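Local coordinates for protein endoglucanase (Clostridium thermocellum, PDB 2YIK) that probably hydrolyses internal beta-1,4-glucosidic bonds of cellulose, as a family 9 glycoside hydrolase whose catalytic domain carries bound zinc and calcium ions, at residues A[71-76]-A[198-203]; A[75-80]-A[107-112]; A[360-365]-A[404-409]; A[368-373]-A[415-420]. All coordinates share one frame; numbering follows the deposited sequence.

Interaction 1 of 4, residues A[71-76]-A[198-203]. With ZN (zinc ion), chain E.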
# COMPACT_ATOMS: atom_id res chain seq x y z
N ASP A 71 5.88 15.62 -15.32
CA ASP A 71 5.92 16.23 -13.99
C ASP A 71 4.61 16.95 -13.69
O ASP A 71 4.03 17.58 -14.57
CB ASP A 71 7.07 17.24 -13.89
CG ASP A 71 8.43 16.59 -13.97
OD1 ASP A 71 8.50 15.35 -13.90
OD2 ASP A 71 9.44 17.31 -14.11
N CYS A 72 4.16 16.85 -12.44
CA CYS A 72 2.90 17.49 -12.06
C CYS A 72 2.96 18.04 -10.64
O CYS A 72 3.78 17.60 -9.83
CB CYS A 72 1.75 16.48 -12.15
SG CYS A 72 2.06 14.98 -11.20
N HIS A 73 2.06 18.97 -10.35
CA HIS A 73 1.98 19.61 -9.04
C HIS A 73 3.39 19.92 -8.54
O HIS A 73 3.71 19.73 -7.36
CB HIS A 73 1.25 18.70 -8.05
CG HIS A 73 -0.05 18.18 -8.57
ND1 HIS A 73 -0.20 16.90 -9.05
CD2 HIS A 73 -1.24 18.80 -8.77
CE1 HIS A 73 -1.42 16.75 -9.53
NE2 HIS A 73 -2.07 17.89 -9.37
N VAL A 74 4.23 20.42 -9.44
CA VAL A 74 5.60 20.73 -9.07
C VAL A 74 5.67 21.83 -8.02
O VAL A 74 6.70 21.99 -7.36
CB VAL A 74 6.46 21.10 -10.32
CG1 VAL A 74 6.47 19.93 -11.30
CG2 VAL A 74 5.92 22.37 -10.98
N TYR A 75 4.59 22.58 -7.82
CA TYR A 75 4.63 23.61 -6.79
C TYR A 75 4.65 22.98 -5.39
O TYR A 75 4.88 23.67 -4.40
CB TYR A 75 3.46 24.60 -6.92
CG TYR A 75 2.09 24.01 -7.17
CD1 TYR A 75 1.72 23.56 -8.43
CD2 TYR A 75 1.14 23.95 -6.14
CE1 TYR A 75 0.44 23.07 -8.69
CE2 TYR A 75 -0.15 23.47 -6.38
CZ TYR A 75 -0.50 23.03 -7.66
OH TYR A 75 -1.78 22.59 -7.91
N ASP A 76 4.41 21.67 -5.33
CA ASP A 76 4.45 20.92 -4.07
C ASP A 76 5.87 21.02 -3.53
O ASP A 76 6.11 20.97 -2.32
CB ASP A 76 4.17 19.42 -4.28
CG ASP A 76 2.70 19.10 -4.54
OD1 ASP A 76 1.84 20.00 -4.42
OD2 ASP A 76 2.42 17.92 -4.87
N GLU A 198 -0.72 17.31 -14.96
CA GLU A 198 0.32 18.23 -15.42
C GLU A 198 -0.17 19.68 -15.52
O GLU A 198 0.62 20.61 -15.42
CB GLU A 198 0.86 17.79 -16.79
CG GLU A 198 1.59 16.44 -16.82
CD GLU A 198 0.66 15.23 -16.80
OE1 GLU A 198 -0.57 15.39 -16.97
OE2 GLU A 198 1.16 14.10 -16.62
N ASN A 199 -1.47 19.87 -15.71
CA ASN A 199 -2.03 21.22 -15.84
C ASN A 199 -2.74 21.74 -14.60
O ASN A 199 -3.26 22.86 -14.61
CB ASN A 199 -2.98 21.28 -17.04
CG ASN A 199 -2.30 20.86 -18.33
OD1 ASN A 199 -1.14 21.18 -18.55
ND2 ASN A 199 -3.03 20.14 -19.19
N ASP A 200 -2.75 20.96 -13.52
CA ASP A 200 -3.41 21.38 -12.28
C ASP A 200 -2.70 22.58 -11.66
O ASP A 200 -1.48 22.68 -11.72
CB ASP A 200 -3.39 20.26 -11.24
CG ASP A 200 -4.44 19.20 -11.49
OD1 ASP A 200 -5.30 19.38 -12.38
OD2 ASP A 200 -4.41 18.18 -10.78
N THR A 201 -3.47 23.49 -11.06
CA THR A 201 -2.86 24.64 -10.40
C THR A 201 -3.57 24.95 -9.09
O THR A 201 -3.20 25.89 -8.39
CB THR A 201 -2.89 25.91 -11.27
OG1 THR A 201 -4.25 26.27 -11.53
CG2 THR A 201 -2.17 25.68 -12.60
N MET A 202 -4.58 24.15 -8.74
CA MET A 202 -5.35 24.41 -7.52
C MET A 202 -4.55 24.27 -6.23
O MET A 202 -3.47 23.65 -6.20
CB MET A 202 -6.59 23.50 -7.45
CG MET A 202 -6.37 22.08 -6.90
SD MET A 202 -5.42 20.97 -7.97
CE MET A 202 -6.75 20.31 -9.00
N PHE A 203 -5.08 24.85 -5.16
CA PHE A 203 -4.46 24.84 -3.83
C PHE A 203 -4.25 23.42 -3.29
O PHE A 203 -5.17 22.61 -3.23
CB PHE A 203 -5.34 25.66 -2.88
CG PHE A 203 -4.87 25.68 -1.45
CD1 PHE A 203 -3.55 26.00 -1.12
CD2 PHE A 203 -5.77 25.45 -0.41
CE1 PHE A 203 -3.14 26.09 0.22
CE2 PHE A 203 -5.38 25.54 0.92
CZ PHE A 203 -4.06 25.86 1.24
ZN ZN E . 0.89 15.15 -9.20
O HOH W 1 0.17 20.60 -11.93
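His73 and Asp200 meet at the edge of the imidazole: carboxylate oxygen OD2 of Asp200 lies in the plane of the ring, 2.7 Å from NE2 of His73. The N-H points at that oxygen with an angle of 156°, while the carboxylate itself is turned 49° from the imidazole plane. The exact place of OD2 is less certain than the rest, because it crowds another atom of the model. On the other ring nitrogen the zinc ion sits 2.1 Å from ND1 of His73, and SG of Cys72 binds the same metal at 2.3 Å; Cys56 and His115 complete the four ligands. The sulfur of Cys72 is placed between its own backbone N and carbonyl carbon (chi1 55°), while CB of the same residue packs on the backbone N of Glu198.

Tyr75 approaches 198-203 with its hydroxyl end. OH of Tyr75 donates to O of Met202 at 2.6 Å, in the carbonyl plane and on a lone pair. The ring edge runs past the backbone of Asp200, whose O is 3.6 Å from CE1 of Tyr75. That same carbonyl accepts from a water, which in turn accepts from N of His73, so a bridge links the two backbones. At the far end CG of Glu198 touches O of Asp71, and its carboxylate turns to Arg69.

With ND1 on the metal and NE2 donating to a carboxylate, His73 is probably held in rotation, and Asp200, if OD2 is placed rightly, would act as a second-shell residue that makes the imidazole a more electron-rich zinc ligand.

Interaction 2 of 4, residues A[75-80]-A[107-112]. With CA (calcium ion), chain D.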
# COMPACT_ATOMS: atom_id res chain seq x y z
N TYR A 75 4.59 22.58 -7.82
CA TYR A 75 4.63 23.61 -6.79
C TYR A 75 4.65 22.98 -5.39
O TYR A 75 4.88 23.67 -4.40
CB TYR A 75 3.46 24.60 -6.92
CG TYR A 75 2.09 24.01 -7.17
CD1 TYR A 75 1.72 23.56 -8.43
CD2 TYR A 75 1.14 23.95 -6.14
CE1 TYR A 75 0.44 23.07 -8.69
CE2 TYR A 75 -0.15 23.47 -6.38
CZ TYR A 75 -0.50 23.03 -7.66
OH TYR A 75 -1.78 22.59 -7.91
N ASP A 76 4.41 21.67 -5.33
CA ASP A 76 4.45 20.92 -4.07
C ASP A 76 5.87 21.02 -3.53
O ASP A 76 6.11 20.97 -2.32
CB ASP A 76 4.17 19.42 -4.28
CG ASP A 76 2.70 19.10 -4.54
OD1 ASP A 76 1.84 20.00 -4.42
OD2 ASP A 76 2.42 17.92 -4.87
N ALA A 77 6.82 21.13 -4.46
CA ALA A 77 8.24 21.21 -4.12
C ALA A 77 8.64 22.55 -3.51
O ALA A 77 9.76 22.70 -3.02
CB ALA A 77 9.09 20.92 -5.36
N ARG A 78 7.73 23.51 -3.53
CA ARG A 78 7.98 24.83 -2.97
C ARG A 78 6.79 25.27 -2.13
O ARG A 78 6.31 26.39 -2.27
CB ARG A 78 8.18 25.87 -4.08
CG ARG A 78 9.39 25.68 -4.97
CD ARG A 78 8.96 25.98 -6.40
NE ARG A 78 7.71 26.75 -6.42
CZ ARG A 78 6.86 26.81 -7.45
NH1 ARG A 78 7.13 26.13 -8.56
NH2 ARG A 78 5.74 27.53 -7.36
N LEU A 79 6.30 24.37 -1.28
CA LEU A 79 5.17 24.70 -0.41
C LEU A 79 5.57 25.79 0.58
O LEU A 79 6.58 25.65 1.28
CB LEU A 79 4.74 23.46 0.37
CG LEU A 79 3.55 23.66 1.31
CD1 LEU A 79 2.30 23.93 0.49
CD2 LEU A 79 3.35 22.43 2.17
N PRO A 80 4.80 26.89 0.67
CA PRO A 80 5.15 27.95 1.61
C PRO A 80 5.00 27.49 3.05
O PRO A 80 3.99 26.89 3.43
CB PRO A 80 4.16 29.07 1.27
CG PRO A 80 3.92 28.86 -0.20
CD PRO A 80 3.75 27.35 -0.27
N LYS A 107 10.22 27.92 2.13
CA LYS A 107 9.45 26.90 1.42
C LYS A 107 9.94 25.50 1.75
O LYS A 107 11.08 25.31 2.12
CB LYS A 107 9.55 27.15 -0.09
CG LYS A 107 8.81 28.40 -0.55
CD LYS A 107 9.55 29.11 -1.66
CE LYS A 107 8.73 30.27 -2.24
NZ LYS A 107 7.62 30.69 -1.33
N VAL A 108 9.07 24.50 1.67
CA VAL A 108 9.50 23.13 1.93
C VAL A 108 9.11 22.28 0.73
O VAL A 108 8.18 22.63 -0.00
CB VAL A 108 8.88 22.55 3.21
CG1 VAL A 108 9.34 23.36 4.42
CG2 VAL A 108 7.37 22.54 3.10
N ASP A 109 9.82 21.19 0.53
CA ASP A 109 9.57 20.28 -0.58
C ASP A 109 8.81 19.02 -0.15
O ASP A 109 9.38 18.13 0.48
CB ASP A 109 10.90 19.90 -1.24
CG ASP A 109 10.73 19.01 -2.46
OD1 ASP A 109 9.58 18.67 -2.82
OD2 ASP A 109 11.76 18.65 -3.06
N VAL A 110 7.52 18.96 -0.46
CA VAL A 110 6.73 17.78 -0.12
C VAL A 110 6.20 17.16 -1.42
O VAL A 110 5.11 16.60 -1.47
CB VAL A 110 5.54 18.11 0.83
CG1 VAL A 110 6.06 18.50 2.20
CG2 VAL A 110 4.69 19.20 0.24
N SER A 111 7.02 17.26 -2.46
CA SER A 111 6.68 16.73 -3.77
C SER A 111 7.10 15.26 -3.87
O SER A 111 7.89 14.76 -3.07
CB SER A 111 7.39 17.52 -4.87
OG SER A 111 8.77 17.22 -4.91
N GLY A 112 6.56 14.58 -4.88
CA GLY A 112 6.89 13.19 -5.09
C GLY A 112 5.78 12.24 -4.70
O GLY A 112 4.65 12.65 -4.42
CA CA D . 13.48 25.52 2.00
O HOH W 2 4.34 16.21 -5.79
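A small two-stranded antiparallel sheet of strands 79-80 and 107-108, with a calcium ligand on one strand, joins 75-80 to 107-112. Leu79 and Val108 form its hydrogen-bonded pair: N of Val108 donates to O of Leu79 at 2.8 Å, and N of Leu79 returns a bond to O of Val108 at 2.9 Å, the latter more bent at 133°. Pro80 and Lys107 follow as the non-hydrogen-bonded pair. Beyond the strands, N of Val110 reaches O of Asp76 at 3.1 Å, nearly straight at 165° although it arrives from above the carbonyl plane.

Leu79 and Val108 lie side by side on one sheet face, CB of Leu79 being 3.9 Å from CG2 of Val108. With CG of Leu79 opposite its backbone N (chi1 -180°), CD2 extends to CG2 of Val110. Lys107 lays its CG against O of Arg78 on the other face.

OD1 of Asp109 accepts from N and OG of Ser111, two residues on, the bond to OG being 2.7 Å on the syn lone pair. These two bonds hold the carboxylate against Ala77, whose CA is 3.2 Å from that OD1. A water joins OD2 of Asp76 to N of Gly112, while OD1 of Asp76 is in a salt bridge with Arg204.

O of Lys107 binds the calcium ion, together with Asp101, Asp103 and Asp105. This short antiparallel pairing follows directly on an aspartate-rich calcium loop, and an Asx turn at Asp109 comes next.

Interaction 3 of 4, residues A[360-365]-A[404-409]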
# COMPACT_ATOMS: atom_id res chain seq x y z
N ASP A 360 -0.71 -19.98 18.47
CA ASP A 360 0.04 -20.47 17.33
C ASP A 360 -0.02 -19.29 16.38
O ASP A 360 -1.08 -18.95 15.85
CB ASP A 360 -0.62 -21.71 16.72
CG ASP A 360 0.08 -22.19 15.44
OD1 ASP A 360 0.71 -21.38 14.73
OD2 ASP A 360 -0.01 -23.40 15.13
N PHE A 361 1.12 -18.64 16.17
CA PHE A 361 1.17 -17.46 15.33
C PHE A 361 0.55 -17.57 13.94
O PHE A 361 0.02 -16.58 13.44
CB PHE A 361 2.61 -16.93 15.29
CG PHE A 361 3.05 -16.29 16.59
CD1 PHE A 361 2.45 -15.10 17.03
CD2 PHE A 361 4.00 -16.90 17.41
CE1 PHE A 361 2.79 -14.54 18.26
CE2 PHE A 361 4.35 -16.34 18.65
CZ PHE A 361 3.74 -15.16 19.07
N TRP A 362 0.58 -18.75 13.32
CA TRP A 362 -0.04 -18.91 12.00
C TRP A 362 -1.55 -19.21 12.08
O TRP A 362 -2.26 -19.05 11.08
CB TRP A 362 0.63 -20.04 11.22
CG TRP A 362 1.87 -19.65 10.48
CD1 TRP A 362 3.12 -20.18 10.66
CD2 TRP A 362 2.00 -18.67 9.44
NE1 TRP A 362 4.01 -19.59 9.80
CE2 TRP A 362 3.35 -18.65 9.04
CE3 TRP A 362 1.10 -17.79 8.82
CZ2 TRP A 362 3.83 -17.81 8.04
CZ3 TRP A 362 1.58 -16.94 7.81
CH2 TRP A 362 2.94 -16.96 7.44
N LYS A 363 -2.03 -19.64 13.24
CA LYS A 363 -3.44 -20.00 13.40
C LYS A 363 -4.43 -18.89 13.03
O LYS A 363 -5.43 -19.15 12.36
CB LYS A 363 -3.70 -20.50 14.84
CG LYS A 363 -5.10 -21.04 15.08
CD LYS A 363 -5.49 -22.08 14.03
CE LYS A 363 -6.80 -22.79 14.39
NZ LYS A 363 -7.09 -23.85 13.38
N PRO A 364 -4.17 -17.64 13.45
CA PRO A 364 -5.13 -16.60 13.07
C PRO A 364 -5.29 -16.44 11.56
O PRO A 364 -6.37 -16.12 11.07
CB PRO A 364 -4.55 -15.35 13.73
CG PRO A 364 -3.88 -15.90 14.95
CD PRO A 364 -3.17 -17.11 14.40
N ILE A 365 -4.21 -16.67 10.82
CA ILE A 365 -4.24 -16.56 9.38
C ILE A 365 -4.84 -17.82 8.75
O ILE A 365 -5.45 -17.76 7.69
CB ILE A 365 -2.83 -16.26 8.81
CG1 ILE A 365 -2.51 -14.77 8.98
CG2 ILE A 365 -2.72 -16.70 7.35
CD1 ILE A 365 -3.46 -13.85 8.22
N LEU A 404 -1.16 -17.01 -0.69
CA LEU A 404 0.10 -17.38 -1.32
C LEU A 404 1.30 -17.28 -0.37
O LEU A 404 2.23 -18.07 -0.46
CB LEU A 404 0.31 -16.51 -2.57
CG LEU A 404 -0.82 -16.75 -3.58
CD1 LEU A 404 -0.98 -15.56 -4.51
CD2 LEU A 404 -0.53 -18.03 -4.36
N VAL A 405 1.25 -16.32 0.55
CA VAL A 405 2.32 -16.17 1.53
C VAL A 405 2.27 -17.34 2.52
O VAL A 405 3.31 -17.87 2.93
CB VAL A 405 2.17 -14.82 2.30
CG1 VAL A 405 3.02 -14.84 3.57
CG2 VAL A 405 2.60 -13.67 1.39
N TYR A 406 1.07 -17.76 2.90
CA TYR A 406 0.91 -18.88 3.83
C TYR A 406 1.49 -20.15 3.22
O TYR A 406 2.23 -20.88 3.88
CB TYR A 406 -0.57 -19.11 4.16
CG TYR A 406 -0.79 -20.22 5.18
CD1 TYR A 406 -0.86 -21.55 4.78
CD2 TYR A 406 -0.93 -19.92 6.53
CE1 TYR A 406 -1.05 -22.57 5.72
CE2 TYR A 406 -1.13 -20.93 7.47
CZ TYR A 406 -1.19 -22.25 7.06
OH TYR A 406 -1.42 -23.25 7.98
N ASP A 407 1.16 -20.42 1.96
CA ASP A 407 1.66 -21.62 1.30
C ASP A 407 3.17 -21.57 1.13
O ASP A 407 3.84 -22.60 1.25
CB ASP A 407 0.97 -21.83 -0.05
CG ASP A 407 -0.43 -22.42 0.09
OD1 ASP A 407 -0.85 -22.69 1.23
OD2 ASP A 407 -1.12 -22.61 -0.94
N LYS A 408 3.70 -20.39 0.85
CA LYS A 408 5.14 -20.26 0.68
C LYS A 408 5.83 -20.71 1.96
O LYS A 408 6.83 -21.44 1.93
CB LYS A 408 5.55 -18.82 0.37
CG LYS A 408 7.07 -18.64 0.37
CD LYS A 408 7.48 -17.18 0.32
CE LYS A 408 8.98 -17.04 0.63
NZ LYS A 408 9.40 -15.61 0.77
N HIS A 409 5.29 -20.28 3.10
CA HIS A 409 5.88 -20.61 4.38
C HIS A 409 5.48 -21.94 5.00
O HIS A 409 5.82 -22.23 6.15
CB HIS A 409 5.63 -19.45 5.34
CG HIS A 409 6.31 -18.19 4.92
ND1 HIS A 409 7.67 -18.00 5.08
CD2 HIS A 409 5.86 -17.10 4.26
CE1 HIS A 409 8.02 -16.85 4.54
NE2 HIS A 409 6.94 -16.28 4.03
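Trp362 and Tyr406 come together through different first torsions. CG of Trp362 stands beside its backbone N (chi1 -84°), which carries the indole toward 404-409, whereas CG of Tyr406 is opposite its own N (chi1 -177°) and the phenol extends back toward 360-365. The side chains run antiparallel, each passing alongside the other. Their planes stand at 77° with centroids 5.4 Å apart, an offset edge-to-face pair in which Tyr406 presents its edge to the face of the six-membered ring of Trp362. The closest atoms are CE3 of Trp362 and CD2 of Tyr406, 3.7 Å apart, and CG2 of Ile365 also rests on that CD2, at 3.8 Å.

His409 completes an aromatic cluster, built where the start of helix 363-373 meets the end of helix 392-408, in a catalytic domain that is an (alpha/alpha)6 barrel, as in the family. CB of His409 packs 3.6 Å from CZ2 of Trp362, but its ring, though only modestly tilted from the indole, is displaced with little overlap. CG1 of Val405 touches the indole edge at CH2.

Polar ends are held from outside: NE1 of Trp362 bonds to Asp334, and NE2 of His409 to Glu140. The backbone N of Trp362 is itself capped by OD1 of Asp360 at 3.0 Å.

Interaction 4 of 4, residues A[368-373]-A[415-420]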
# COMPACT_ATOMS: atom_id res chain seq x y z
N LEU A 368 -8.39 -17.13 8.97
CA LEU A 368 -8.78 -16.12 7.99
C LEU A 368 -8.93 -16.77 6.62
O LEU A 368 -9.92 -16.55 5.92
CB LEU A 368 -7.71 -15.04 7.91
CG LEU A 368 -7.85 -14.00 6.80
CD1 LEU A 368 -9.10 -13.14 7.05
CD2 LEU A 368 -6.59 -13.15 6.74
N LEU A 369 -7.95 -17.59 6.26
CA LEU A 369 -7.95 -18.27 4.98
C LEU A 369 -9.04 -19.33 4.84
O LEU A 369 -9.59 -19.51 3.76
CB LEU A 369 -6.56 -18.87 4.70
CG LEU A 369 -5.49 -17.81 4.41
CD1 LEU A 369 -4.13 -18.48 4.29
CD2 LEU A 369 -5.83 -17.06 3.13
N ASP A 370 -9.34 -20.04 5.92
CA ASP A 370 -10.40 -21.05 5.86
C ASP A 370 -11.71 -20.31 5.61
O ASP A 370 -12.59 -20.80 4.91
CB ASP A 370 -10.54 -21.82 7.18
CG ASP A 370 -9.44 -22.85 7.38
OD1 ASP A 370 -8.84 -23.29 6.37
OD2 ASP A 370 -9.20 -23.24 8.54
N LYS A 371 -11.81 -19.12 6.19
CA LYS A 371 -13.00 -18.30 6.05
C LYS A 371 -13.17 -17.82 4.62
O LYS A 371 -14.25 -17.97 4.03
CB LYS A 371 -12.92 -17.11 7.02
CG LYS A 371 -14.27 -16.46 7.33
CD LYS A 371 -14.15 -15.36 8.38
CE LYS A 371 -13.83 -15.92 9.75
NZ LYS A 371 -13.97 -14.88 10.81
N TRP A 372 -12.11 -17.25 4.05
CA TRP A 372 -12.14 -16.74 2.68
C TRP A 372 -12.20 -17.80 1.57
O TRP A 372 -12.94 -17.64 0.60
CB TRP A 372 -10.92 -15.83 2.42
CG TRP A 372 -11.13 -14.40 2.84
CD1 TRP A 372 -11.06 -13.89 4.10
CD2 TRP A 372 -11.52 -13.32 1.99
NE1 TRP A 372 -11.37 -12.55 4.09
CE2 TRP A 372 -11.66 -12.18 2.81
CE3 TRP A 372 -11.76 -13.19 0.61
CZ2 TRP A 372 -12.03 -10.93 2.30
CZ3 TRP A 372 -12.13 -11.95 0.10
CH2 TRP A 372 -12.26 -10.84 0.95
N SER A 373 -11.44 -18.87 1.73
CA SER A 373 -11.40 -19.92 0.72
C SER A 373 -12.37 -21.06 0.94
O SER A 373 -12.59 -21.87 0.04
CB SER A 373 -9.98 -20.51 0.64
OG SER A 373 -9.67 -21.25 1.82
N SER A 415 -1.23 -25.25 -2.00
CA SER A 415 -2.21 -25.99 -1.25
C SER A 415 -3.59 -25.48 -1.70
O SER A 415 -3.71 -24.75 -2.71
CB SER A 415 -2.02 -25.73 0.27
OG SER A 415 -2.53 -24.45 0.73
N LYS A 416 -4.64 -25.93 -1.01
CA LYS A 416 -6.00 -25.51 -1.30
C LYS A 416 -6.06 -23.97 -1.24
O LYS A 416 -6.90 -23.36 -1.91
CB LYS A 416 -6.99 -26.13 -0.29
CG LYS A 416 -6.71 -25.76 1.17
CD LYS A 416 -7.73 -26.42 2.11
CE LYS A 416 -7.38 -26.10 3.56
NZ LYS A 416 -8.31 -26.75 4.52
N TYR A 417 -5.20 -23.32 -0.45
CA TYR A 417 -5.24 -21.85 -0.38
C TYR A 417 -4.79 -21.23 -1.71
O TYR A 417 -5.51 -20.43 -2.30
CB TYR A 417 -4.38 -21.32 0.78
CG TYR A 417 -4.88 -21.76 2.13
CD1 TYR A 417 -6.26 -21.88 2.39
CD2 TYR A 417 -4.00 -22.08 3.16
CE1 TYR A 417 -6.73 -22.31 3.62
CE2 TYR A 417 -4.46 -22.52 4.40
CZ TYR A 417 -5.82 -22.63 4.62
OH TYR A 417 -6.28 -23.09 5.85
N ALA A 418 -3.59 -21.60 -2.16
CA ALA A 418 -3.07 -21.09 -3.43
C ALA A 418 -4.00 -21.48 -4.58
O ALA A 418 -4.24 -20.68 -5.48
CB ALA A 418 -1.68 -21.63 -3.68
N ASN A 419 -4.51 -22.71 -4.55
CA ASN A 419 -5.41 -23.16 -5.60
C ASN A 419 -6.64 -22.26 -5.61
O ASN A 419 -7.14 -21.89 -6.67
CB ASN A 419 -5.83 -24.62 -5.38
CG ASN A 419 -4.66 -25.58 -5.45
OD1 ASN A 419 -3.66 -25.30 -6.11
ND2 ASN A 419 -4.77 -26.72 -4.78
N TRP A 420 -7.12 -21.91 -4.42
CA TRP A 420 -8.28 -21.03 -4.30
C TRP A 420 -7.92 -19.65 -4.85
O TRP A 420 -8.70 -19.04 -5.60
CB TRP A 420 -8.70 -20.89 -2.85
CG TRP A 420 -9.70 -19.80 -2.64
CD1 TRP A 420 -11.04 -19.85 -2.89
CD2 TRP A 420 -9.43 -18.46 -2.18
NE1 TRP A 420 -11.62 -18.63 -2.62
CE2 TRP A 420 -10.65 -17.77 -2.18
CE3 TRP A 420 -8.27 -17.80 -1.77
CZ2 TRP A 420 -10.75 -16.42 -1.78
CZ3 TRP A 420 -8.36 -16.47 -1.38
CH2 TRP A 420 -9.60 -15.79 -1.39
O HOH W 3 -10.65 -24.46 4.39
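Hydrogen bonding across 368-373 and 415-420 centres on Asp370 and Tyr417. OH of Tyr417 donates to OD1 of Asp370 at 2.6 Å, meeting the carboxylate from above its plane, while OD1 lies at the edge of the phenol ring. The same OD1 accepts from a water, weakly bonded to NZ of Lys416; the direct salt bridge between NZ of Lys416 and OD1 of Asp370 is long. Within 368-373, OG of Ser373 donates to O of Leu369 at 2.6 Å; N of Ser373 reaches that oxygen from the other face of its plane, so two bonds grip it.

CH-pi packing supplies two further contacts. CB of Leu369 lies over one face of the Tyr417 ring, 3.8 Å from the centroid, while CG of Lys416 lies toward the rim of the opposite face. CA of Ser373 sits over the five-membered ring of Trp420, only 6° off its normal. CG of Trp420, opposite its backbone N (chi1 169°), lets the indole reach across to that residue.

In apolar packing, CH2 of Trp420 touches CE3 of Trp372 at 3.9 Å. OG of Ser373 also meets the Tyr417 edge.

Both helices belong to the largely helical family 9 catalytic domain. The segment axes lie 10.3 Å apart at 43°, and helix 392-408 packs against both helices: Tyr406 on Leu369 and Tyr417, Ala399 on Trp372 and Trp420. Helix 499-516 borders Ala418.

How the interactions relate
From the N terminus, interactions 1 and 2 both start in the loop that runs from the zinc ligands into strand 79-80, sharing Tyr75 and Asp76. Both loops start from the same stretch, and interaction 2 closes the shorter, at the calcium site; interaction 1 closes the longer at 198-203. Interactions 3 and 4 follow on the opposite side of the chain's centre, the centres of interactions 1 and 3 lying about 44 Å apart. They close loops with 38 and 41 residues between their segments, and these cross and touch: Asp407 probably bonds to Ser415 and Ala418. One pair ties the zinc- and calcium-binding loops to the chain around them, the other joins helix 363-373 to helices 392-408 and 416-428.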